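PDB 3MEB: aspartate aminotransferase from Giardia lamblia, which probably catalyses the reversible, pyridoxal-phosphate-dependent transfer of the amino group of L-aspartate to 2-oxoglutarate, yielding oxaloacetate and L-glutamate. Local coordinates for residues A[176-181]-A[217-222]; A[190-195]-A[225-230]; A[151-156]-A[212-217]. One frame throughout, in Å; residues are numbered along the deposited sequence.

Interactions 1 and 3 share Ile217, and Asp218 of interaction 1 bonds the backbone of His212 in interaction 3. Interaction 3 is buried near the cofactor, its centre about 10 Å from the centre of the chain, and alone holds cofactor-pocket residues. Its chemistry is polar: an imidazole, an amide and an indole, the last two reaching a bound sulfate. Interaction 1 is partly buried and mixes aromatic packing with one tyrosine hydroxyl bond. Interaction 2, its centre about 22 Å from that of the chain, pairs two helices, with a buried apolar side and a partly exposed salt bridge. Interactions 1 and 2 both use helix 221-234, and Thr177 is bonded to helix 189-198. Interactions 2 and 3 do not touch.

Interaction 1 of 3, residues A[176-181]-A[217-222]; sequences YTYLRK and IDFTEA. With EDO (1,2-ethanediol), chain J.
Tyr178 OH is held by two hydrogen bonds. It donates to Ile217 O at 2.7 Å and accepts from O1 of a bound 1,2-ethanediol, also at 2.7 Å from Tyr178 OH. The diol probably comes from the crystallisation liquor. The site is in the large cofactor domain of a class I aminotransferase, where loops leave the ends of the central sheet. Segment 176-181 starts at the last residue of strand 174-176, an edge strand of the sheet within this chain, and runs into the loop after it. Segment 217-222 leads into helix 221-234, with Thr220 at the N-cap.

The carbonyl of Ile217 meets the hydroxyl at a C=O...O angle of 143°, and the donor is slightly tilted from the carbonyl plane. This oxygen lies at the edge of the phenol ring. Tyr178 CG is anti to the backbone N (chi1 -160°), which carries the phenol across to the other segment. The same ring turns its edge to Phe219 in a T-shaped stack. The centroids are 5.5 Å apart and the planes are at 64°. Tyr178 CE1 lies over one face of Phe219, 3.8 Å from Phe219 CZ. Tyr176 CE1 approaches the edge of the same phenyl ring. The hydroxyl of Tyr176 is bonded to Leu206 O of the sheet, and His212 stacks on the Tyr178 ring.

The CB of Asp218 points away from segment 176-181. Its two carboxylate oxygens accept from the backbone N atoms of Ala211 and His212, so they hold the turn before this segment. The diol also bridges to the backbone here: Phe219 N gives a weak bond to its O2. Next along the two segments, Leu179 and Ile217 cross at about a right angle, and Leu179 CD2 rests 4.1 Å from Ile217 CG1.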
ATOM      1  N   TYR A 176      14.258 -23.627   9.743  1.00  2.00           N
ATOM      2  CA  TYR A 176      14.167 -24.547  10.865  1.00  2.10           C
ATOM      3  C   TYR A 176      13.210 -25.659  10.472  1.00  2.82           C
ATOM      4  O   TYR A 176      12.304 -25.449   9.663  1.00  2.42           O
ATOM      5  CB  TYR A 176      13.757 -23.850  12.162  1.00  2.00           C
ATOM      6  CG  TYR A 176      12.419 -23.158  12.183  1.00  2.00           C
ATOM      7  CD1 TYR A 176      11.266 -23.845  12.559  1.00  2.00           C
ATOM      8  CD2 TYR A 176      12.299 -21.816  11.862  1.00  2.00           C
ATOM      9  CE1 TYR A 176      10.050 -23.241  12.599  1.00  2.00           C
ATOM     10  CE2 TYR A 176      11.057 -21.183  11.892  1.00  2.00           C
ATOM     11  CZ  TYR A 176       9.938 -21.898  12.231  1.00  2.00           C
ATOM     12  OH  TYR A 176       8.717 -21.291  12.296  1.00  2.00           O
ATOM     13  N   THR A 177      13.438 -26.847  11.021  1.00  3.17           N
ATOM     14  CA  THR A 177      12.613 -27.984  10.712  1.00  3.18           C
ATOM     15  C   THR A 177      11.182 -27.708  11.171  1.00  3.71           C
ATOM     16  O   THR A 177      10.930 -27.303  12.322  1.00  3.63           O
ATOM     17  CB  THR A 177      13.105 -29.248  11.415  1.00  3.33           C
ATOM     18  OG1 THR A 177      14.371 -29.616  10.874  1.00  2.51           O
ATOM     19  CG2 THR A 177      12.125 -30.382  11.232  1.00  4.36           C
ATOM     20  N   TYR A 178      10.264 -27.944  10.256  1.00  3.26           N
ATOM     21  CA  TYR A 178       8.855 -27.884  10.582  1.00  4.09           C
ATOM     22  C   TYR A 178       8.231 -29.280  10.422  1.00  4.25           C
ATOM     23  O   TYR A 178       8.255 -30.026  11.399  1.00  4.95           O
ATOM     24  CB  TYR A 178       8.172 -26.763   9.813  1.00  4.06           C
ATOM     25  CG  TYR A 178       6.856 -26.350  10.450  1.00  3.41           C
ATOM     26  CD1 TYR A 178       6.838 -25.532  11.567  1.00  2.47           C
ATOM     27  CD2 TYR A 178       5.653 -26.777   9.938  1.00  3.54           C
ATOM     28  CE1 TYR A 178       5.664 -25.150  12.158  1.00  2.39           C
ATOM     29  CE2 TYR A 178       4.426 -26.387  10.537  1.00  4.21           C
ATOM     30  CZ  TYR A 178       4.471 -25.562  11.645  1.00  3.54           C
ATOM     31  OH  TYR A 178       3.327 -25.157  12.281  1.00  2.16           O
ATOM     32  N   LEU A 179       7.713 -29.669   9.250  1.00  4.70           N
ATOM     33  CA  LEU A 179       7.113 -31.016   9.075  1.00  5.77           C
ATOM     34  C   LEU A 179       8.166 -32.087   8.913  1.00  7.44           C
ATOM     35  O   LEU A 179       9.294 -31.794   8.516  1.00  6.82           O
ATOM     36  CB  LEU A 179       6.217 -31.058   7.841  1.00  5.72           C
ATOM     37  CG  LEU A 179       5.008 -30.124   7.784  1.00  5.39           C
ATOM     38  CD1 LEU A 179       4.259 -30.355   6.446  1.00  5.69           C
ATOM     39  CD2 LEU A 179       4.103 -30.329   9.016  1.00  4.00           C
ATOM     40  N   ARG A 180       7.770 -33.337   9.144  1.00  9.17           N
ATOM     41  CA  ARG A 180       8.675 -34.500   9.070  1.00 10.92           C
ATOM     42  C   ARG A 180       9.218 -34.742   7.694  1.00 11.91           C
ATOM     43  O   ARG A 180       8.503 -34.583   6.714  1.00 12.87           O
ATOM     44  CB  ARG A 180       7.963 -35.788   9.462  1.00 11.12           C
ATOM     45  CG  ARG A 180       7.279 -35.744  10.775  1.00 13.49           C
ATOM     46  CD  ARG A 180       7.231 -37.073  11.435  1.00 18.08           C
ATOM     47  NE  ARG A 180       6.749 -38.147  10.572  1.00 19.55           N
ATOM     48  CZ  ARG A 180       5.905 -39.105  10.969  1.00 21.46           C
ATOM     49  NH1 ARG A 180       5.394 -39.113  12.204  1.00 19.07           N
ATOM     50  NH2 ARG A 180       5.534 -40.048  10.110  1.00 21.81           N
ATOM     51  N   LYS A 181      10.456 -35.216   7.638  1.00 13.40           N
ATOM     52  CA  LYS A 181      11.097 -35.551   6.371  1.00 14.35           C
ATOM     53  C   LYS A 181      10.194 -36.438   5.505  1.00 15.14           C
ATOM     54  O   LYS A 181      10.005 -36.142   4.314  1.00 16.34           O
ATOM     55  CB  LYS A 181      12.452 -36.232   6.600  1.00 14.35           C
ATOM     56  N   ILE A 217      -0.947 -27.719  10.383  1.00  2.59           N
ATOM     57  CA  ILE A 217      -0.414 -28.379  11.592  1.00  2.00           C
ATOM     58  C   ILE A 217       0.284 -27.293  12.392  1.00  2.82           C
ATOM     59  O   ILE A 217       1.114 -26.571  11.846  1.00  2.30           O
ATOM     60  CB  ILE A 217       0.655 -29.468  11.244  1.00  2.00           C
ATOM     61  CG1 ILE A 217       0.172 -30.446  10.151  1.00  2.00           C
ATOM     62  CG2 ILE A 217       1.084 -30.226  12.496  1.00  2.00           C
ATOM     63  CD1 ILE A 217      -1.210 -30.949  10.330  1.00  2.00           C
ATOM     64  N   ASP A 218      -0.067 -27.161  13.678  1.00  3.55           N
ATOM     65  CA  ASP A 218       0.443 -26.095  14.527  1.00  3.17           C
ATOM     66  C   ASP A 218       1.259 -26.708  15.671  1.00  2.88           C
ATOM     67  O   ASP A 218       1.037 -27.854  16.070  1.00  2.00           O
ATOM     68  CB  ASP A 218      -0.746 -25.292  15.144  1.00  3.55           C
ATOM     69  CG  ASP A 218      -1.417 -24.298  14.175  1.00  4.79           C
ATOM     70  OD1 ASP A 218      -0.960 -24.079  13.026  1.00  3.27           O
ATOM     71  OD2 ASP A 218      -2.463 -23.697  14.604  1.00  4.46           O
ATOM     72  N   PHE A 219       2.199 -25.947  16.209  1.00  2.00           N
ATOM     73  CA  PHE A 219       2.720 -26.242  17.542  1.00  2.53           C
ATOM     74  C   PHE A 219       1.557 -26.240  18.532  1.00  2.59           C
ATOM     75  O   PHE A 219       0.720 -25.329  18.528  1.00  2.00           O
ATOM     76  CB  PHE A 219       3.735 -25.198  18.023  1.00  2.41           C
ATOM     77  CG  PHE A 219       4.976 -25.047  17.143  1.00  4.19           C
ATOM     78  CD1 PHE A 219       5.741 -26.137  16.783  1.00  4.21           C
ATOM     79  CD2 PHE A 219       5.407 -23.791  16.736  1.00  4.92           C
ATOM     80  CE1 PHE A 219       6.854 -25.983  16.022  1.00  3.88           C
ATOM     81  CE2 PHE A 219       6.542 -23.645  15.998  1.00  3.03           C
ATOM     82  CZ  PHE A 219       7.266 -24.715  15.627  1.00  2.58           C
ATOM     83  N   THR A 220       1.530 -27.233  19.418  1.00  3.28           N
ATOM     84  CA  THR A 220       0.592 -27.224  20.526  1.00  3.32           C
ATOM     85  C   THR A 220       1.011 -26.248  21.641  1.00  3.63           C
ATOM     86  O   THR A 220       2.133 -25.753  21.646  1.00  3.40           O
ATOM     87  CB  THR A 220       0.450 -28.620  21.116  1.00  3.30           C
ATOM     88  OG1 THR A 220       1.691 -29.034  21.748  1.00  3.02           O
ATOM     89  CG2 THR A 220       0.018 -29.597  19.996  1.00  3.72           C
ATOM     90  N   GLU A 221       0.111 -25.963  22.578  1.00  2.59           N
ATOM     91  CA  GLU A 221       0.482 -25.086  23.692  1.00  3.48           C
ATOM     92  C   GLU A 221       1.707 -25.662  24.377  1.00  2.55           C
ATOM     93  O   GLU A 221       2.637 -24.951  24.694  1.00  3.05           O
ATOM     94  CB  GLU A 221      -0.640 -24.889  24.698  1.00  4.29           C
ATOM     95  CG  GLU A 221      -1.858 -24.210  24.175  1.00  8.82           C
ATOM     96  CD  GLU A 221      -2.753 -23.683  25.288  1.00 12.91           C
ATOM     97  OE1 GLU A 221      -2.282 -23.569  26.442  1.00 15.05           O
ATOM     98  OE2 GLU A 221      -3.918 -23.354  24.992  1.00 19.57           O
ATOM     99  N   ALA A 222       1.753 -26.969  24.543  1.00  2.64           N
ATOM    100  CA  ALA A 222       2.892 -27.604  25.204  1.00  2.14           C
ATOM    101  C   ALA A 222       4.199 -27.406  24.419  1.00  2.00           C
ATOM    102  O   ALA A 222       5.254 -27.203  25.008  1.00  2.00           O
ATOM    103  CB  ALA A 222       2.617 -29.137  25.444  1.00  2.79           C
TER
HETATM  104  C1  EDO J 506       3.442 -22.513  14.070  1.00 16.01           C
HETATM  105  O1  EDO J 506       3.712 -22.481  12.657  1.00 13.92           O
HETATM  106  C2  EDO J 506       1.949 -22.721  14.328  1.00 15.87           C
HETATM  107  O2  EDO J 506       1.657 -23.174  15.645  1.00 15.93           O

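Interaction 2 of 3, residues A[190-195]-A[225-230]; sequences SNTKKD and KELLPI
Ile230 and Leu227 of helix 221-234 pack against the aliphatic part of Lys193. Ile230 CD1 is the end that touches, 3.8 Å from Lys193 CG. It meets the lysine chain at about a right angle. Leu227 CD2 comes in beside it, 4.0 Å from Lys193 CG, and also faces Thr192 CG2 at 4.3 Å. These two residues and Thr192 are buried. The hydroxyl of Thr192 turns to Thr177 O, leaving the methyl for the leucine.

The two helices run nearly parallel: the axes of the two short segments come within 10.6 Å and differ by 15° in direction. Each helix connects parallel strands of the central sheet in a beta-alpha-beta crossover: 189-198 joins strand 174-176 to 204-208, and 221-234 joins 204-208 to 237-242. Helix 221-234 is kinked at Pro229, whose N has no bond to the preceding turn.

The other side of the contact is more open to solvent: Lys193 and Glu226 are partly exposed. Lys193 bends at its third torsion (chi3 -70°), which turns the ammonium toward Glu226. A salt bridge forms between Lys193 NZ and Glu226 OE2 at 2.7 Å, on the syn lone pair of that oxygen. Glu226 OE1 stays 4.1 Å from Lys193 NZ.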
ATOM      1  N   SER A 190      11.308 -32.462  17.792  1.00  5.01           N
ATOM      2  CA  SER A 190      12.658 -32.711  18.285  1.00  5.41           C
ATOM      3  C   SER A 190      13.678 -31.910  17.463  1.00  4.24           C
ATOM      4  O   SER A 190      14.529 -31.180  18.015  1.00  3.38           O
ATOM      5  CB  SER A 190      12.928 -34.227  18.230  1.00  5.21           C
ATOM      6  OG  SER A 190      14.077 -34.587  18.966  1.00 11.41           O
ATOM      7  N   ASN A 191      13.614 -32.040  16.144  1.00  3.88           N
ATOM      8  CA  ASN A 191      14.500 -31.240  15.276  1.00  4.35           C
ATOM      9  C   ASN A 191      14.201 -29.740  15.241  1.00  3.67           C
ATOM     10  O   ASN A 191      15.116 -28.916  15.090  1.00  3.62           O
ATOM     11  CB  ASN A 191      14.587 -31.857  13.868  1.00  4.70           C
ATOM     12  CG  ASN A 191      15.451 -33.136  13.868  1.00  6.22           C
ATOM     13  OD1 ASN A 191      15.074 -34.169  13.323  1.00  8.09           O
ATOM     14  ND2 ASN A 191      16.568 -33.077  14.571  1.00  4.62           N
ATOM     15  N   THR A 192      12.930 -29.364  15.374  1.00  3.05           N
ATOM     16  CA  THR A 192      12.584 -27.969  15.513  1.00  2.47           C
ATOM     17  C   THR A 192      13.419 -27.317  16.633  1.00  2.64           C
ATOM     18  O   THR A 192      14.058 -26.283  16.432  1.00  3.23           O
ATOM     19  CB  THR A 192      11.059 -27.783  15.795  1.00  3.30           C
ATOM     20  OG1 THR A 192      10.276 -28.391  14.748  1.00  2.00           O
ATOM     21  CG2 THR A 192      10.752 -26.316  15.904  1.00  2.00           C
ATOM     22  N   LYS A 193      13.421 -27.926  17.812  1.00  2.00           N
ATOM     23  CA  LYS A 193      14.160 -27.408  18.932  1.00  2.05           C
ATOM     24  C   LYS A 193      15.671 -27.377  18.697  1.00  2.17           C
ATOM     25  O   LYS A 193      16.323 -26.392  19.048  1.00  2.00           O
ATOM     26  CB  LYS A 193      13.881 -28.244  20.160  1.00  2.00           C
ATOM     27  CG  LYS A 193      12.483 -28.048  20.673  1.00  2.32           C
ATOM     28  CD  LYS A 193      12.271 -28.855  21.983  1.00  4.59           C
ATOM     29  CE  LYS A 193      12.232 -30.386  21.750  1.00  4.97           C
ATOM     30  NZ  LYS A 193      12.033 -31.157  23.031  1.00  5.24           N
ATOM     31  N   LYS A 194      16.214 -28.431  18.089  1.00  2.65           N
ATOM     32  CA  LYS A 194      17.670 -28.483  17.810  1.00  3.88           C
ATOM     33  C   LYS A 194      18.067 -27.359  16.903  1.00  4.05           C
ATOM     34  O   LYS A 194      19.088 -26.713  17.122  1.00  4.42           O
ATOM     35  CB  LYS A 194      18.087 -29.830  17.203  1.00  3.92           C
ATOM     36  CG  LYS A 194      18.037 -30.961  18.247  1.00  7.91           C
ATOM     37  CD  LYS A 194      18.114 -32.372  17.636  1.00 11.15           C
ATOM     38  CE  LYS A 194      18.045 -33.457  18.702  1.00 13.25           C
ATOM     39  NZ  LYS A 194      18.416 -34.777  18.130  1.00 15.36           N
ATOM     40  N   ASP A 195      17.236 -27.123  15.883  1.00  4.09           N
ATOM     41  CA  ASP A 195      17.512 -26.111  14.895  1.00  4.75           C
ATOM     42  C   ASP A 195      17.529 -24.713  15.519  1.00  4.79           C
ATOM     43  O   ASP A 195      18.406 -23.888  15.208  1.00  4.29           O
ATOM     44  CB  ASP A 195      16.494 -26.191  13.765  1.00  4.07           C
ATOM     45  CG  ASP A 195      16.780 -27.320  12.791  1.00  4.44           C
ATOM     46  OD1 ASP A 195      17.832 -28.011  12.914  1.00  5.02           O
ATOM     47  OD2 ASP A 195      15.956 -27.520  11.878  1.00  3.38           O
ATOM     48  N   LYS A 225       5.406 -23.871  24.760  1.00  3.51           N
ATOM     49  CA  LYS A 225       6.037 -23.675  26.055  1.00  4.60           C
ATOM     50  C   LYS A 225       7.462 -24.223  26.123  1.00  4.72           C
ATOM     51  O   LYS A 225       8.275 -23.693  26.864  1.00  4.32           O
ATOM     52  CB  LYS A 225       5.219 -24.271  27.191  1.00  5.30           C
ATOM     53  CG  LYS A 225       3.984 -23.487  27.489  1.00  8.29           C
ATOM     54  CD  LYS A 225       3.154 -24.139  28.558  1.00 12.79           C
ATOM     55  CE  LYS A 225       1.772 -23.505  28.635  1.00 15.48           C
ATOM     56  NZ  LYS A 225       1.446 -23.110  30.031  1.00 18.89           N
ATOM     57  N   GLU A 226       7.755 -25.259  25.341  1.00  4.97           N
ATOM     58  CA  GLU A 226       9.120 -25.781  25.220  1.00  5.16           C
ATOM     59  C   GLU A 226      10.054 -24.829  24.450  1.00  5.16           C
ATOM     60  O   GLU A 226      11.242 -24.781  24.728  1.00  4.76           O
ATOM     61  CB  GLU A 226       9.125 -27.122  24.508  1.00  4.82           C
ATOM     62  CG  GLU A 226       8.660 -28.326  25.344  1.00  6.66           C
ATOM     63  CD  GLU A 226       9.093 -29.622  24.709  1.00  5.55           C
ATOM     64  OE1 GLU A 226       8.234 -30.389  24.282  1.00 10.83           O
ATOM     65  OE2 GLU A 226      10.305 -29.843  24.573  1.00  7.33           O
ATOM     66  N   LEU A 227       9.517 -24.134  23.460  1.00  5.80           N
ATOM     67  CA  LEU A 227      10.304 -23.207  22.642  1.00  5.66           C
ATOM     68  C   LEU A 227      10.663 -21.959  23.450  1.00  6.06           C
ATOM     69  O   LEU A 227      11.764 -21.408  23.299  1.00  5.51           O
ATOM     70  CB  LEU A 227       9.590 -22.852  21.329  1.00  6.17           C
ATOM     71  CG  LEU A 227       9.386 -23.995  20.337  1.00  5.17           C
ATOM     72  CD1 LEU A 227       8.534 -23.516  19.151  1.00  5.20           C
ATOM     73  CD2 LEU A 227      10.708 -24.528  19.829  1.00  6.24           C
ATOM     74  N   LEU A 228       9.776 -21.561  24.370  1.00  6.44           N
ATOM     75  CA  LEU A 228       9.992 -20.365  25.204  1.00  6.71           C
ATOM     76  C   LEU A 228      11.410 -20.241  25.824  1.00  6.20           C
ATOM     77  O   LEU A 228      12.122 -19.285  25.547  1.00  4.84           O
ATOM     78  CB  LEU A 228       8.892 -20.254  26.280  1.00  6.69           C
ATOM     79  CG  LEU A 228       8.966 -19.062  27.235  1.00  8.74           C
ATOM     80  CD1 LEU A 228       8.907 -17.785  26.404  1.00  9.08           C
ATOM     81  CD2 LEU A 228       7.863 -19.099  28.334  1.00  7.53           C
ATOM     82  N   PRO A 229      11.824 -21.189  26.667  1.00  5.88           N
ATOM     83  CA  PRO A 229      13.168 -21.078  27.255  1.00  6.15           C
ATOM     84  C   PRO A 229      14.347 -21.077  26.245  1.00  6.21           C
ATOM     85  O   PRO A 229      15.405 -20.520  26.559  1.00  6.05           O
ATOM     86  CB  PRO A 229      13.257 -22.312  28.158  1.00  5.81           C
ATOM     87  CG  PRO A 229      12.261 -23.281  27.533  1.00  6.04           C
ATOM     88  CD  PRO A 229      11.138 -22.405  27.136  1.00  6.11           C
ATOM     89  N   ILE A 230      14.175 -21.705  25.074  1.00  5.20           N
ATOM     90  CA  ILE A 230      15.219 -21.730  24.057  1.00  4.67           C
ATOM     91  C   ILE A 230      15.354 -20.290  23.512  1.00  4.67           C
ATOM     92  O   ILE A 230      16.447 -19.749  23.353  1.00  2.58           O
ATOM     93  CB  ILE A 230      14.853 -22.671  22.860  1.00  5.33           C
ATOM     94  CG1 ILE A 230      14.703 -24.133  23.291  1.00  4.29           C
ATOM     95  CG2 ILE A 230      15.893 -22.580  21.737  1.00  3.78           C
ATOM     96  CD1 ILE A 230      14.050 -24.995  22.201  1.00  3.90           C
TER

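Interaction 3 of 3, residues A[151-156]-A[212-217]; sequences PSTTWP and HNPSGI. With SO4 (sulfate ion), chain C.
The imidazole of His212 meets Thr153 O at its edge, in the ring plane. The Tyr178 ring stacks on this imidazole, and the His208 ring meets it obliquely. His212 NE2 donates to Thr153 O at 2.8 Å, with a bent N-H...O angle of 138°. The nitrogen stands above the carbonyl plane. Pro151 CG lies at the same ring's edge. On the far side, His212 ND1 and Ser215 OG are 2.7 Å apart and hydrogen-bonded. Ser215 OG also accepts from Ile217 N, forming an ST turn. Both ring nitrogens are thus pinned.

The indole of Trp155 and the amide of Asn213 are inclined at 50°, with Trp155 CD1 3.5 Å from Asn213 ND2. Both groups reach one oxygen of a sulfate, probably from the crystallisation liquor, at the indole edge: Trp155 NE1 donates to O1 at 2.9 Å and Asn213 ND2 to the same O1 at 3.0 Å. Asn213 OD1 accepts from Arg419, which also binds the sulfate, as do Gly57 and Lys277. This position is consistent with the substrate carboxylate site of aspartate aminotransferases. Trp155 and Asn213 both belong to the pyridoxal phosphate pocket.

The peptide before Pro214 is cis. The Thr153 methyl CG2 stands opposite the backbone N, which brings it onto the proline ring, unusually close to Pro214 CD at 3.4 Å.

The two loops leave adjacent parallel strands, 148-151 and 204-208, and lead into helices 157-166 and 221-234. Trp155 packs on Leu132 of helix 127-142 and on Arg319 of the second subunit, while Pro214 rests on Phe394 of strand 392-394.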
ATOM      1  N   PRO A 151      10.179 -21.350   8.700  1.00  2.00           N
ATOM      2  CA  PRO A 151       9.848 -22.775   8.783  1.00  2.00           C
ATOM      3  C   PRO A 151      10.057 -23.450   7.405  1.00  3.06           C
ATOM      4  O   PRO A 151       9.928 -22.763   6.349  1.00  2.19           O
ATOM      5  CB  PRO A 151       8.371 -22.767   9.178  1.00  2.12           C
ATOM      6  CG  PRO A 151       7.868 -21.408   8.709  1.00  2.00           C
ATOM      7  CD  PRO A 151       8.994 -20.491   8.829  1.00  2.56           C
ATOM      8  N   SER A 152      10.411 -24.745   7.395  1.00  2.95           N
ATOM      9  CA  SER A 152      10.764 -25.433   6.143  1.00  4.09           C
ATOM     10  C   SER A 152       9.597 -25.551   5.133  1.00  4.59           C
ATOM     11  O   SER A 152       9.824 -25.759   3.929  1.00  3.44           O
ATOM     12  CB  SER A 152      11.402 -26.801   6.410  1.00  4.56           C
ATOM     13  OG  SER A 152      10.572 -27.615   7.224  1.00  4.95           O
ATOM     14  N   THR A 153       8.371 -25.441   5.647  1.00  4.43           N
ATOM     15  CA  THR A 153       7.182 -25.226   4.851  1.00  5.03           C
ATOM     16  C   THR A 153       6.546 -23.947   5.370  1.00  3.55           C
ATOM     17  O   THR A 153       6.404 -23.771   6.583  1.00  2.27           O
ATOM     18  CB  THR A 153       6.202 -26.432   5.031  1.00  6.29           C
ATOM     19  OG1 THR A 153       6.797 -27.578   4.414  1.00 10.93           O
ATOM     20  CG2 THR A 153       4.882 -26.199   4.397  1.00  7.79           C
ATOM     21  N   THR A 154       6.183 -23.043   4.449  1.00  3.14           N
ATOM     22  CA  THR A 154       5.641 -21.725   4.797  1.00  3.12           C
ATOM     23  C   THR A 154       4.854 -21.141   3.630  1.00  4.01           C
ATOM     24  O   THR A 154       4.779 -21.726   2.552  1.00  3.15           O
ATOM     25  CB  THR A 154       6.770 -20.773   5.231  1.00  2.89           C
ATOM     26  OG1 THR A 154       6.229 -19.709   6.028  1.00  2.78           O
ATOM     27  CG2 THR A 154       7.570 -20.200   4.026  1.00  2.00           C
ATOM     28  N   TRP A 155       4.252 -19.986   3.838  1.00  5.22           N
ATOM     29  CA  TRP A 155       3.497 -19.328   2.784  1.00  5.85           C
ATOM     30  C   TRP A 155       4.451 -18.892   1.668  1.00  6.15           C
ATOM     31  O   TRP A 155       5.406 -18.137   1.955  1.00  5.15           O
ATOM     32  CB  TRP A 155       2.859 -18.090   3.376  1.00  6.85           C
ATOM     33  CG  TRP A 155       1.822 -17.401   2.543  1.00  6.94           C
ATOM     34  CD1 TRP A 155       0.716 -17.959   1.929  1.00  8.12           C
ATOM     35  CD2 TRP A 155       1.728 -15.983   2.340  1.00  6.86           C
ATOM     36  NE1 TRP A 155      -0.047 -16.961   1.345  1.00  7.05           N
ATOM     37  CE2 TRP A 155       0.562 -15.745   1.573  1.00  8.66           C
ATOM     38  CE3 TRP A 155       2.512 -14.894   2.747  1.00  5.18           C
ATOM     39  CZ2 TRP A 155       0.177 -14.453   1.183  1.00  8.68           C
ATOM     40  CZ3 TRP A 155       2.121 -13.593   2.353  1.00  7.46           C
ATOM     41  CH2 TRP A 155       0.976 -13.397   1.578  1.00  8.96           C
ATOM     42  N   PRO A 156       4.197 -19.344   0.402  1.00  6.11           N
ATOM     43  CA  PRO A 156       5.128 -19.071  -0.678  1.00  5.53           C
ATOM     44  C   PRO A 156       5.542 -17.622  -0.793  1.00  4.74           C
ATOM     45  O   PRO A 156       6.722 -17.332  -1.038  1.00  4.56           O
ATOM     46  CB  PRO A 156       4.356 -19.525  -1.930  1.00  6.31           C
ATOM     47  CG  PRO A 156       3.565 -20.661  -1.460  1.00  6.90           C
ATOM     48  CD  PRO A 156       3.158 -20.311  -0.021  1.00  6.62           C
ATOM     49  N   HIS A 212      -1.046 -22.516  10.698  1.00  3.15           N
ATOM     50  CA  HIS A 212       0.076 -22.533   9.790  1.00  4.22           C
ATOM     51  C   HIS A 212      -0.385 -22.836   8.353  1.00  4.96           C
ATOM     52  O   HIS A 212      -1.179 -23.736   8.095  1.00  5.01           O
ATOM     53  CB  HIS A 212       1.098 -23.556  10.229  1.00  4.71           C
ATOM     54  CG  HIS A 212       2.266 -23.695   9.309  1.00  5.17           C
ATOM     55  ND1 HIS A 212       2.274 -24.582   8.255  1.00  6.21           N
ATOM     56  CD2 HIS A 212       3.471 -23.075   9.298  1.00  6.44           C
ATOM     57  CE1 HIS A 212       3.449 -24.518   7.647  1.00  7.34           C
ATOM     58  NE2 HIS A 212       4.187 -23.603   8.253  1.00  6.26           N
ATOM     59  N   ASN A 213       0.104 -22.015   7.439  1.00  4.53           N
ATOM     60  CA  ASN A 213      -0.286 -22.036   6.023  1.00  4.76           C
ATOM     61  C   ASN A 213       0.989 -22.417   5.270  1.00  4.85           C
ATOM     62  O   ASN A 213       1.933 -21.648   5.306  1.00  5.40           O
ATOM     63  CB  ASN A 213      -0.755 -20.652   5.665  1.00  4.62           C
ATOM     64  CG  ASN A 213      -1.178 -20.517   4.247  1.00  4.70           C
ATOM     65  OD1 ASN A 213      -1.015 -21.420   3.426  1.00  2.00           O
ATOM     66  ND2 ASN A 213      -1.742 -19.357   3.939  1.00  3.77           N
ATOM     67  N   PRO A 214       1.008 -23.573   4.573  1.00  4.17           N
ATOM     68  CA  PRO A 214      -0.148 -24.319   4.074  1.00  3.90           C
ATOM     69  C   PRO A 214      -0.574 -25.586   4.818  1.00  3.25           C
ATOM     70  O   PRO A 214      -1.609 -26.164   4.455  1.00  3.44           O
ATOM     71  CB  PRO A 214       0.322 -24.700   2.679  1.00  3.44           C
ATOM     72  CG  PRO A 214       1.795 -25.064   2.921  1.00  4.36           C
ATOM     73  CD  PRO A 214       2.265 -24.089   3.985  1.00  5.61           C
ATOM     74  N   SER A 215       0.184 -25.988   5.844  1.00  3.46           N
ATOM     75  CA  SER A 215       0.151 -27.381   6.397  1.00  3.84           C
ATOM     76  C   SER A 215      -1.037 -27.644   7.292  1.00  3.45           C
ATOM     77  O   SER A 215      -1.524 -28.768   7.365  1.00  3.50           O
ATOM     78  CB  SER A 215       1.410 -27.718   7.186  1.00  3.21           C
ATOM     79  OG  SER A 215       1.403 -27.178   8.499  1.00  4.01           O
ATOM     80  N   GLY A 216      -1.469 -26.618   8.015  1.00  3.82           N
ATOM     81  CA  GLY A 216      -2.620 -26.754   8.924  1.00  3.21           C
ATOM     82  C   GLY A 216      -2.257 -27.508  10.184  1.00  2.86           C
ATOM     83  O   GLY A 216      -3.150 -27.978  10.918  1.00  3.30           O
ATOM     84  N   ILE A 217      -0.947 -27.719  10.383  1.00  2.59           N
ATOM     85  CA  ILE A 217      -0.414 -28.379  11.592  1.00  2.00           C
ATOM     86  C   ILE A 217       0.284 -27.293  12.392  1.00  2.82           C
ATOM     87  O   ILE A 217       1.114 -26.571  11.846  1.00  2.30           O
ATOM     88  CB  ILE A 217       0.655 -29.468  11.244  1.00  2.00           C
ATOM     89  CG1 ILE A 217       0.172 -30.446  10.151  1.00  2.00           C
ATOM     90  CG2 ILE A 217       1.084 -30.226  12.496  1.00  2.00           C
ATOM     91  CD1 ILE A 217      -1.210 -30.949  10.330  1.00  2.00           C
TER
HETATM   92  S   SO4 C 501      -3.677 -17.420   0.748  1.00 16.77           S
HETATM   93  O1  SO4 C 501      -2.579 -18.271   1.259  1.00 18.97           O
HETATM   94  O2  SO4 C 501      -4.499 -18.107  -0.240  1.00 15.32           O
HETATM   95  O3  SO4 C 501      -4.466 -16.987   1.877  1.00 22.22           O
HETATM   96  O4  SO4 C 501      -3.041 -16.269   0.148  1.00 23.68           O